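Local atomic coordinates of nucleocapsid (Crimean-congo hemorrhagic fever virus, PDB entry 4AKL), a protein that probably binds single- and double-stranded RNA, helps to package the viral genome and cuts double-stranded DNA without sequence specificity. Residues K252-L257 / T278-H283; L93-K98 / Q127-K132; A302-V307 / Y311-K316; E203-K208 / K244-E249. All coordinates share one frame; numbering follows the deposited sequence. Where two conformers were deposited one is given.

Interaction 1. Residues K252-L257 / T278-H283; sequences KTVEAL and TNLLKH
V254 and L280 face each other between two helices that run almost exactly antiparallel, at 177°, with their local axes 10.2 Å apart. The packing is densest around V254, which buries the most surface. Both of its methyls press on the first side-chain carbon of L280: V254 CG2 lies 3.9 Å from L280 CB, and V254 CG1 lies 4.0 Å from it. With CG1 placed opposite the backbone nitrogen (chi1 -180°), the same methyl also meets L281 CD2 at 3.9 Å. A short, branched residue suits this spot, because it fills the space between the two helices without a long chain to fold away. About one turn further on, L257 needs more reach. Its CD2 comes 3.8 Å from L280 CD1, the two leucines crossing at about a right angle, while its side chain also rests on Y209 of a neighbouring loop.

The other flank is looser. L281 is exposed; its CB leaves the helix neither toward nor away from the partner, and one methyl closes over the outer side of V254. Nearby E255 points away from the partner helix and pairs with K251 of its own helix, as fits a charged residue on the solvent side. The two helices, 245-263 and 270-292, form a helical hairpin, and the DEVD motif, D266 to D269, lies in the connection between them. Every touching side chain is aliphatic and no polar pair links the segments, so the two arms of the hairpin are held here by shape and exclusion of water, without directional bonds.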
# COMPACT_ATOMS: atom_id res chain seq x y z
N LYS A 252 10.99 -12.28 27.77
CA LYS A 252 11.36 -13.62 28.29
C LYS A 252 12.48 -13.57 29.38
O LYS A 252 12.48 -14.31 30.39
CB LYS A 252 11.86 -14.44 27.11
CG LYS A 252 12.22 -15.88 27.37
CD LYS A 252 12.65 -16.55 26.04
CE LYS A 252 11.46 -16.85 25.14
NZ LYS A 252 11.85 -17.48 23.82
N THR A 253 13.45 -12.70 29.14
CA THR A 253 14.57 -12.55 30.04
C THR A 253 14.09 -11.99 31.36
O THR A 253 14.53 -12.46 32.37
CB THR A 253 15.66 -11.66 29.44
OG1 THR A 253 16.33 -12.41 28.42
CG2 THR A 253 16.70 -11.23 30.49
N VAL A 254 13.18 -11.01 31.30
CA VAL A 254 12.62 -10.36 32.49
C VAL A 254 11.74 -11.34 33.27
O VAL A 254 11.77 -11.32 34.49
CB VAL A 254 11.85 -9.03 32.17
CG1 VAL A 254 11.29 -8.39 33.44
CG2 VAL A 254 12.76 -8.02 31.49
N GLU A 255 11.00 -12.19 32.55
CA GLU A 255 10.19 -13.23 33.17
C GLU A 255 11.10 -14.25 33.82
O GLU A 255 10.77 -14.78 34.89
CB GLU A 255 9.27 -13.93 32.13
CG GLU A 255 8.13 -13.04 31.53
CD GLU A 255 7.46 -13.63 30.26
OE1 GLU A 255 7.80 -14.77 29.84
OE2 GLU A 255 6.57 -12.95 29.67
N ALA A 256 12.25 -14.52 33.19
CA ALA A 256 13.25 -15.41 33.77
C ALA A 256 13.76 -14.84 35.10
O ALA A 256 13.89 -15.57 36.09
CB ALA A 256 14.39 -15.64 32.79
N LEU A 257 14.01 -13.52 35.12
CA LEU A 257 14.44 -12.81 36.34
C LEU A 257 13.40 -12.95 37.46
O LEU A 257 13.74 -13.19 38.63
CB LEU A 257 14.66 -11.29 36.07
CG LEU A 257 15.13 -10.42 37.24
CD1 LEU A 257 16.59 -10.77 37.61
CD2 LEU A 257 14.97 -8.90 37.03
N THR A 278 8.97 -4.77 37.53
CA THR A 278 8.00 -3.80 37.03
C THR A 278 8.68 -2.80 36.11
O THR A 278 8.19 -2.55 35.01
CB THR A 278 7.30 -3.04 38.20
OG1 THR A 278 6.55 -3.97 38.97
CG2 THR A 278 6.32 -1.95 37.67
N ASN A 279 9.82 -2.25 36.55
CA ASN A 279 10.51 -1.19 35.81
C ASN A 279 11.14 -1.63 34.50
O ASN A 279 11.13 -0.86 33.52
CB ASN A 279 11.56 -0.51 36.69
CG ASN A 279 10.95 0.45 37.68
OD1 ASN A 279 9.82 0.92 37.50
ND2 ASN A 279 11.70 0.75 38.72
N LEU A 280 11.69 -2.83 34.48
CA LEU A 280 12.23 -3.40 33.25
C LEU A 280 11.12 -3.54 32.21
O LEU A 280 11.35 -3.27 31.01
CB LEU A 280 12.94 -4.74 33.50
CG LEU A 280 14.39 -4.60 33.99
CD1 LEU A 280 14.92 -5.88 34.69
CD2 LEU A 280 15.28 -4.19 32.78
N LEU A 281 9.91 -3.95 32.65
CA LEU A 281 8.76 -4.07 31.72
C LEU A 281 8.32 -2.73 31.12
O LEU A 281 7.96 -2.70 29.93
CB LEU A 281 7.57 -4.80 32.37
CG LEU A 281 7.87 -6.26 32.74
CD1 LEU A 281 6.73 -6.90 33.56
CD2 LEU A 281 8.17 -7.09 31.46
N LYS A 282 8.34 -1.65 31.92
CA LYS A 282 8.06 -0.30 31.40
C LYS A 282 9.09 0.01 30.31
O LYS A 282 8.76 0.50 29.25
CB LYS A 282 8.15 0.80 32.47
CG LYS A 282 7.38 0.59 33.75
CD LYS A 282 5.92 0.42 33.52
CE LYS A 282 5.17 0.30 34.85
NZ LYS A 282 3.80 0.87 34.77
N HIS A 283 10.36 -0.31 30.60
CA HIS A 283 11.41 -0.02 29.64
C HIS A 283 11.29 -0.86 28.36
O HIS A 283 11.55 -0.33 27.28
CB HIS A 283 12.80 -0.13 30.24
CG HIS A 283 12.99 0.70 31.47
ND1 HIS A 283 12.41 1.95 31.62
CD2 HIS A 283 13.71 0.48 32.61
CE1 HIS A 283 12.76 2.44 32.80
NE2 HIS A 283 13.55 1.57 33.41

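Interaction 2. Residues L93-K98 / Q127-K132; sequences LEWFEK and QQAALK
W95 and K132 make the main part of a mixed contact, an aromatic edge against an aliphatic chain, between helix 86-98 and helix 120-136 in the large globular part of the molecule. The backbones stay well apart: even the nearest CA atoms, those of W95 and K132, are 9.7 Å from each other, and the large indole spans the gap. With CG opposite the backbone nitrogen (chi1 -173°), the indole stands out toward the second helix. Its outer edge then meets the stem of the lysine, W95 CZ2 lying 3.9 Å from K132 CG and close to the ring plane, while the two side chains cross at about a right angle. The neighbouring corner of the ring, W95 CH2, approaches A129 O at 3.8 Å and, more loosely, A129 CB at 4.3 Å; a small alanine leaves room for the indole there.

This is helix-to-helix packing in a mainly helical protein with hardly any strand, and helix 306-316 joins it as a third member, with F308 resting on A129 and meeting the ring of F96. On its own helix, W95 CE3 sits 3.9 Å above the centre of the F96 ring, and W133 of helix 120-136 meets the indole edge-to-face, so the tryptophan belongs to an aromatic cluster. Lysine suits the outer border because its methylenes lie against the indole while its amino group goes elsewhere. D136 takes up both polar ends through OD2, as acceptor for W95 NE1 and as salt-bridge partner of K132 NZ, which fixes the indole N-H and the lysine end at one oxygen.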
# COMPACT_ATOMS: atom_id res chain seq x y z
N LEU A 93 -15.12 -10.90 0.52
CA LEU A 93 -16.14 -10.16 1.32
C LEU A 93 -16.40 -10.88 2.62
O LEU A 93 -16.43 -10.25 3.73
CB LEU A 93 -17.43 -10.01 0.54
CG LEU A 93 -17.38 -9.00 -0.60
CD1 LEU A 93 -18.60 -9.21 -1.46
CD2 LEU A 93 -17.24 -7.50 -0.09
N GLU A 94 -16.58 -12.20 2.54
CA GLU A 94 -16.85 -12.98 3.78
C GLU A 94 -15.73 -12.79 4.80
O GLU A 94 -15.97 -12.72 6.01
CB GLU A 94 -17.12 -14.46 3.48
CG GLU A 94 -17.59 -15.38 4.68
CD GLU A 94 -18.92 -14.93 5.43
OE1 GLU A 94 -19.63 -13.98 5.02
OE2 GLU A 94 -19.22 -15.57 6.47
N TRP A 95 -14.49 -12.65 4.33
CA TRP A 95 -13.37 -12.52 5.27
C TRP A 95 -13.61 -11.38 6.33
O TRP A 95 -13.34 -11.58 7.51
CB TRP A 95 -12.08 -12.33 4.52
CG TRP A 95 -10.85 -12.36 5.41
CD1 TRP A 95 -10.06 -13.43 5.66
CD2 TRP A 95 -10.29 -11.26 6.15
NE1 TRP A 95 -9.03 -13.08 6.53
CE2 TRP A 95 -9.14 -11.75 6.83
CE3 TRP A 95 -10.63 -9.91 6.31
CZ2 TRP A 95 -8.34 -10.94 7.67
CZ3 TRP A 95 -9.83 -9.09 7.16
CH2 TRP A 95 -8.71 -9.61 7.81
N PHE A 96 -14.11 -10.22 5.89
CA PHE A 96 -14.40 -9.10 6.81
C PHE A 96 -15.44 -9.45 7.87
O PHE A 96 -15.31 -9.05 9.02
CB PHE A 96 -14.76 -7.82 5.99
CG PHE A 96 -13.60 -7.31 5.25
CD1 PHE A 96 -12.66 -6.52 5.89
CD2 PHE A 96 -13.38 -7.67 3.91
CE1 PHE A 96 -11.53 -6.06 5.21
CE2 PHE A 96 -12.26 -7.22 3.23
CZ PHE A 96 -11.33 -6.42 3.88
N GLU A 97 -16.43 -10.23 7.48
CA GLU A 97 -17.45 -10.73 8.38
C GLU A 97 -16.87 -11.67 9.45
O GLU A 97 -17.27 -11.62 10.61
CB GLU A 97 -18.52 -11.47 7.58
CG GLU A 97 -19.94 -11.18 8.05
CD GLU A 97 -20.35 -9.80 7.67
OE1 GLU A 97 -20.55 -9.56 6.44
OE2 GLU A 97 -20.49 -8.94 8.59
N LYS A 98 -15.94 -12.54 9.05
CA LYS A 98 -15.28 -13.50 9.99
C LYS A 98 -14.10 -12.90 10.80
O LYS A 98 -13.66 -13.53 11.75
CB LYS A 98 -14.74 -14.74 9.23
CG LYS A 98 -15.83 -15.60 8.61
CD LYS A 98 -15.32 -16.42 7.39
CE LYS A 98 -14.31 -17.49 7.78
NZ LYS A 98 -14.07 -18.46 6.66
N GLN A 127 -1.73 -3.33 7.75
CA GLN A 127 -0.77 -4.07 6.92
C GLN A 127 -0.82 -5.55 7.25
O GLN A 127 -0.87 -6.39 6.34
CB GLN A 127 0.66 -3.53 7.05
CG GLN A 127 0.81 -2.04 6.59
CD GLN A 127 0.57 -1.78 5.09
OE1 GLN A 127 0.64 -2.69 4.25
NE2 GLN A 127 0.30 -0.51 4.76
N GLN A 128 -0.88 -5.87 8.53
CA GLN A 128 -0.93 -7.29 8.94
C GLN A 128 -2.24 -7.91 8.51
O GLN A 128 -2.27 -9.09 8.08
CB GLN A 128 -0.73 -7.44 10.48
CG GLN A 128 0.64 -6.93 10.97
CD GLN A 128 1.86 -7.39 10.05
OE1 GLN A 128 2.59 -6.55 9.44
NE2 GLN A 128 2.04 -8.69 9.93
N ALA A 129 -3.32 -7.12 8.61
CA ALA A 129 -4.62 -7.59 8.17
C ALA A 129 -4.65 -7.92 6.66
O ALA A 129 -5.27 -8.88 6.26
CB ALA A 129 -5.73 -6.61 8.55
N ALA A 130 -3.97 -7.12 5.87
CA ALA A 130 -3.91 -7.31 4.42
C ALA A 130 -3.17 -8.59 4.05
O ALA A 130 -3.58 -9.30 3.16
CB ALA A 130 -3.24 -6.11 3.74
N LEU A 131 -2.10 -8.87 4.74
CA LEU A 131 -1.38 -10.11 4.50
C LEU A 131 -2.23 -11.32 4.95
O LEU A 131 -2.32 -12.32 4.23
CB LEU A 131 -0.04 -10.08 5.16
CG LEU A 131 0.96 -9.05 4.62
CD1 LEU A 131 2.18 -8.84 5.65
CD2 LEU A 131 1.49 -9.37 3.18
N LYS A 132 -2.88 -11.21 6.10
CA LYS A 132 -3.76 -12.26 6.58
C LYS A 132 -4.91 -12.57 5.59
O LYS A 132 -5.16 -13.74 5.29
CB LYS A 132 -4.34 -11.91 7.94
CG LYS A 132 -5.19 -13.06 8.60
CD LYS A 132 -5.45 -12.78 10.09
CE LYS A 132 -6.62 -13.65 10.66
NZ LYS A 132 -6.46 -15.05 10.28

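Interaction 3. Residues A302-V307 / Y311-K316; sequences AQIDTV and YYWLYK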
# COMPACT_ATOMS: atom_id res chain seq x y z
N ALA A 302 1.78 3.41 5.51
CA ALA A 302 0.65 4.03 4.81
C ALA A 302 0.45 3.52 3.38
O ALA A 302 -0.50 3.96 2.74
CB ALA A 302 0.79 5.55 4.81
N GLN A 303 1.33 2.65 2.87
CA GLN A 303 1.19 2.16 1.48
C GLN A 303 -0.08 1.36 1.34
O GLN A 303 -0.33 0.42 2.10
CB GLN A 303 2.37 1.27 1.05
CG GLN A 303 3.57 2.03 0.49
CD GLN A 303 4.77 1.14 0.31
OE1 GLN A 303 4.65 -0.09 0.15
NE2 GLN A 303 5.94 1.75 0.35
N ILE A 304 -0.88 1.72 0.36
CA ILE A 304 -2.14 1.06 0.17
C ILE A 304 -1.90 -0.37 -0.38
O ILE A 304 -1.05 -0.59 -1.20
CB ILE A 304 -3.07 1.96 -0.66
CG1 ILE A 304 -4.42 1.28 -0.82
CG2 ILE A 304 -2.44 2.34 -2.02
CD1 ILE A 304 -5.51 2.29 -1.32
N ASP A 305 -2.64 -1.34 0.14
CA ASP A 305 -2.77 -2.59 -0.49
C ASP A 305 -4.04 -2.49 -1.33
O ASP A 305 -5.17 -2.50 -0.79
CB ASP A 305 -2.88 -3.72 0.53
CG ASP A 305 -2.95 -5.09 -0.13
OD1 ASP A 305 -3.42 -5.15 -1.28
OD2 ASP A 305 -2.51 -6.11 0.49
N THR A 306 -3.85 -2.41 -2.63
CA THR A 306 -4.89 -2.07 -3.56
C THR A 306 -6.05 -3.04 -3.53
O THR A 306 -7.19 -2.63 -3.46
CB THR A 306 -4.31 -1.91 -5.00
OG1 THR A 306 -3.40 -0.82 -4.99
CG2 THR A 306 -5.39 -1.65 -6.10
N VAL A 307 -5.76 -4.31 -3.56
CA VAL A 307 -6.82 -5.25 -3.59
C VAL A 307 -7.51 -5.36 -2.21
O VAL A 307 -8.74 -5.43 -2.14
CB VAL A 307 -6.36 -6.62 -4.18
CG1 VAL A 307 -5.45 -7.36 -3.23
CG2 VAL A 307 -7.62 -7.46 -4.52
N TYR A 311 -11.48 -4.42 -1.38
CA TYR A 311 -12.46 -5.35 -0.84
C TYR A 311 -13.06 -4.80 0.48
O TYR A 311 -14.27 -5.00 0.76
CB TYR A 311 -11.85 -6.76 -0.66
CG TYR A 311 -12.16 -7.65 -1.84
CD1 TYR A 311 -13.36 -8.29 -1.93
CD2 TYR A 311 -11.26 -7.81 -2.89
CE1 TYR A 311 -13.67 -9.11 -3.02
CE2 TYR A 311 -11.56 -8.61 -3.97
CZ TYR A 311 -12.76 -9.25 -4.04
OH TYR A 311 -13.05 -10.00 -5.12
N TYR A 312 -12.24 -4.11 1.27
CA TYR A 312 -12.72 -3.47 2.46
C TYR A 312 -13.84 -2.46 2.10
O TYR A 312 -14.86 -2.38 2.81
CB TYR A 312 -11.58 -2.77 3.17
CG TYR A 312 -12.02 -2.00 4.35
CD1 TYR A 312 -12.60 -2.64 5.44
CD2 TYR A 312 -11.88 -0.61 4.40
CE1 TYR A 312 -13.04 -1.92 6.57
CE2 TYR A 312 -12.32 0.13 5.54
CZ TYR A 312 -12.89 -0.52 6.60
OH TYR A 312 -13.33 0.19 7.71
N TRP A 313 -13.67 -1.72 1.00
CA TRP A 313 -14.65 -0.70 0.62
C TRP A 313 -15.92 -1.36 0.14
O TRP A 313 -17.01 -0.88 0.46
CB TRP A 313 -14.08 0.31 -0.40
CG TRP A 313 -12.95 1.14 0.20
CD1 TRP A 313 -12.87 1.62 1.50
CD2 TRP A 313 -11.75 1.53 -0.44
NE1 TRP A 313 -11.70 2.31 1.69
CE2 TRP A 313 -10.99 2.27 0.51
CE3 TRP A 313 -11.24 1.35 -1.73
CZ2 TRP A 313 -9.77 2.81 0.21
CZ3 TRP A 313 -10.03 1.88 -2.03
CH2 TRP A 313 -9.29 2.61 -1.06
N LEU A 314 -15.79 -2.44 -0.61
CA LEU A 314 -16.96 -3.23 -0.94
C LEU A 314 -17.71 -3.68 0.32
O LEU A 314 -18.92 -3.49 0.43
CB LEU A 314 -16.59 -4.46 -1.71
CG LEU A 314 -16.01 -4.38 -3.09
CD1 LEU A 314 -15.89 -5.84 -3.60
CD2 LEU A 314 -16.88 -3.51 -4.04
N TYR A 315 -16.97 -4.25 1.27
CA TYR A 315 -17.57 -4.67 2.53
C TYR A 315 -18.28 -3.49 3.22
O TYR A 315 -19.47 -3.58 3.51
CB TYR A 315 -16.52 -5.37 3.41
CG TYR A 315 -16.86 -5.40 4.83
CD1 TYR A 315 -17.75 -6.36 5.34
CD2 TYR A 315 -16.30 -4.50 5.69
CE1 TYR A 315 -18.05 -6.38 6.73
CE2 TYR A 315 -16.61 -4.52 7.06
CZ TYR A 315 -17.48 -5.46 7.56
OH TYR A 315 -17.76 -5.45 8.93
N LYS A 316 -17.58 -2.37 3.41
CA LYS A 316 -18.18 -1.22 4.06
C LYS A 316 -19.39 -0.65 3.34
O LYS A 316 -20.25 -0.14 4.00
CB LYS A 316 -17.18 -0.08 4.23
CG LYS A 316 -16.12 -0.37 5.21
CD LYS A 316 -16.67 -0.61 6.69
CE LYS A 316 -16.81 0.71 7.43
NZ LYS A 316 -16.92 0.47 8.89
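V307 and Y311 bury the most surface in this contact and are joined first through their backbones: Y311 N donates to V307 O at 3.0 Å, with an N-H...O angle of 152°. The same carbonyl oxygen lies at the edge of the tyrosine ring, 3.5 Å from Y311 CD2. The side chains run side by side in one direction. V307 has CG1 in the crowded position between backbone nitrogen and carbonyl (chi1 72°), which leaves CG2 to touch Y311 CD2 at 4.0 Å. A branched aliphatic residue thus lines the flank of the ring, while the phenol reaches farther, its OH bonding to A83 O.

W313 comes next. Its CH2 corner meets I304 CD1 at 3.8 Å, the two side chains crossing at about a right angle; the isoleucine precedes the helix, and the long indole bridges back to it. The indole NE1 is bonded to A378 O. Between I304 and the helix, D305 occupies the N-cap and its carboxylate caps a backbone N of the first turn. The i-to-i+4 bond is the regular bond of an alpha-helix, and the N-cap aspartate marks the start of one, here helix 306-316.

Interaction 4. Residues E203-K208 / K244-E249; sequences EFVKGK and KGVFDE
The end of helix 195-204 packs here against the first turns of helix 245-263, with V205 meeting E249 and V246. V205 gives the largest share of buried surface, and its CA lies 5.6 Å from that of E249, so little but small groups fits between the chains. V205 CB stands 4.1 Å from E249 CB, and V205 O comes 3.7 Å from that same E249 CB. Beside them the valines meet more loosely by single methyls, V205 CG1 to V246 CG1 at 4.3 Å, and L235 of helix 230-242 touches both. Compact branched residues suit a site closed in by a third helix.

Glutamate serves at the border because only its first carbon is pressed on V205. A bend at chi2 (-52°) carries the carboxylate away from the partner. The chain beyond V205 turns at G207, whose positive phi of 105° would jam a CB against the preceding carbonyl oxygen and therefore calls for glycine.

On the outer side of that turn, E203 holds two lysines in a salt-bridge network. K206 NZ reaches E203 OE2 at 3.1 Å from above the carboxylate plane; K208 NZ is modelled improbably close to E203 OE1, at 2.5 Å, so the detail of that bond is doubtful. As a network, the three residues tie the chain after the helix back to its last turn. The charges of E203, K206 and K208 pair among themselves, and what joins 203-208 to 244-249 is van der Waals contact, mostly between carbon atoms, which depends on close fit more than on any single bond.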
# COMPACT_ATOMS: atom_id res chain seq x y z
N GLU A 203 23.74 -8.67 25.08
CA GLU A 203 24.09 -9.73 26.04
C GLU A 203 22.92 -10.06 27.02
O GLU A 203 22.62 -11.24 27.26
CB GLU A 203 25.36 -9.37 26.79
CG GLU A 203 26.65 -9.50 25.94
CD GLU A 203 27.07 -10.95 25.69
OE1 GLU A 203 26.87 -11.82 26.58
OE2 GLU A 203 27.60 -11.24 24.60
N PHE A 204 22.29 -9.02 27.56
CA PHE A 204 21.15 -9.17 28.48
C PHE A 204 20.05 -10.07 27.88
O PHE A 204 19.60 -11.02 28.52
CB PHE A 204 20.57 -7.79 28.83
CG PHE A 204 19.32 -7.84 29.66
CD1 PHE A 204 19.39 -8.10 31.03
CD2 PHE A 204 18.07 -7.63 29.06
CE1 PHE A 204 18.23 -8.14 31.81
CE2 PHE A 204 16.89 -7.67 29.84
CZ PHE A 204 16.98 -7.93 31.23
N VAL A 205 19.65 -9.78 26.64
CA VAL A 205 18.55 -10.51 26.01
C VAL A 205 18.87 -11.97 25.62
O VAL A 205 17.97 -12.66 25.14
CB VAL A 205 17.97 -9.74 24.78
CG1 VAL A 205 17.62 -8.29 25.20
CG2 VAL A 205 18.92 -9.79 23.53
N LYS A 206 20.12 -12.44 25.81
CA LYS A 206 20.39 -13.89 25.70
C LYS A 206 19.84 -14.71 26.91
O LYS A 206 19.93 -15.95 26.91
CB LYS A 206 21.89 -14.21 25.53
CG LYS A 206 22.50 -13.94 24.13
CD LYS A 206 23.44 -12.78 24.16
CE LYS A 206 24.32 -12.65 22.90
NZ LYS A 206 25.69 -13.19 23.16
N GLY A 207 19.28 -14.05 27.92
CA GLY A 207 18.82 -14.71 29.16
C GLY A 207 19.75 -14.45 30.36
O GLY A 207 19.62 -15.12 31.41
N LYS A 208 20.66 -13.48 30.22
CA LYS A 208 21.63 -13.11 31.27
C LYS A 208 21.07 -11.99 32.17
O LYS A 208 21.61 -10.88 32.26
CB LYS A 208 22.97 -12.71 30.62
CG LYS A 208 23.62 -13.85 29.86
CD LYS A 208 24.95 -13.46 29.21
CE LYS A 208 25.45 -14.58 28.29
NZ LYS A 208 26.66 -14.15 27.52
N LYS A 244 12.91 -7.20 15.26
CA LYS A 244 11.85 -7.19 16.30
C LYS A 244 11.99 -8.27 17.38
O LYS A 244 11.58 -8.04 18.51
CB LYS A 244 10.44 -7.28 15.68
CG LYS A 244 9.86 -5.96 15.18
CD LYS A 244 8.47 -6.19 14.61
CE LYS A 244 7.88 -4.94 13.99
NZ LYS A 244 6.55 -5.22 13.46
N GLY A 245 12.57 -9.43 17.04
CA GLY A 245 12.77 -10.54 18.00
C GLY A 245 13.33 -10.15 19.37
O GLY A 245 12.92 -10.69 20.41
N VAL A 246 14.24 -9.18 19.38
CA VAL A 246 14.84 -8.67 20.63
C VAL A 246 13.82 -8.32 21.73
O VAL A 246 14.04 -8.61 22.90
CB VAL A 246 15.72 -7.44 20.32
CG1 VAL A 246 16.08 -6.72 21.56
CG2 VAL A 246 16.96 -7.87 19.55
N PHE A 247 12.69 -7.70 21.36
CA PHE A 247 11.67 -7.31 22.37
C PHE A 247 11.07 -8.55 23.03
O PHE A 247 10.95 -8.61 24.25
CB PHE A 247 10.57 -6.43 21.76
CG PHE A 247 11.11 -5.24 21.03
CD1 PHE A 247 11.96 -4.33 21.68
CD2 PHE A 247 10.79 -5.02 19.68
CE1 PHE A 247 12.48 -3.23 21.02
CE2 PHE A 247 11.30 -3.91 18.99
CZ PHE A 247 12.15 -3.01 19.67
N ASP A 248 10.74 -9.52 22.20
CA ASP A 248 10.24 -10.81 22.66
C ASP A 248 11.28 -11.39 23.63
O ASP A 248 10.96 -11.73 24.76
CB ASP A 248 9.98 -11.80 21.50
CG ASP A 248 9.63 -11.10 20.12
OD1 ASP A 248 10.01 -9.93 19.91
OD2 ASP A 248 8.99 -11.74 19.25
N GLU A 249 12.52 -11.47 23.17
CA GLU A 249 13.62 -12.03 23.96
C GLU A 249 13.87 -11.26 25.27
O GLU A 249 14.24 -11.87 26.30
CB GLU A 249 14.94 -12.06 23.15
CG GLU A 249 14.92 -12.76 21.76
CD GLU A 249 14.34 -14.16 21.80
OE1 GLU A 249 14.82 -14.98 22.62
OE2 GLU A 249 13.41 -14.46 21.00

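From the N terminus the four contacts follow in series, none enclosing or crossing another. Interaction 2 closes a loop of 28 residues, bringing helix 120-136 back to helix 86-98. Interaction 4 spans 35 residues, and interaction 1 spans 20, the helical hairpin with the DEVD motif in its connection. Interaction 3 spans just three. Interactions 1 and 4 share helix 245-263 and touch where T253 CG2 meets F204 CZ at 3.4 Å, in an arm whose contact centres lie 31 to 35 Å from the chain centre. Interactions 2 and 3, their centres about 10 Å apart, join three helices of the globular part, partly through Q127 and Q303.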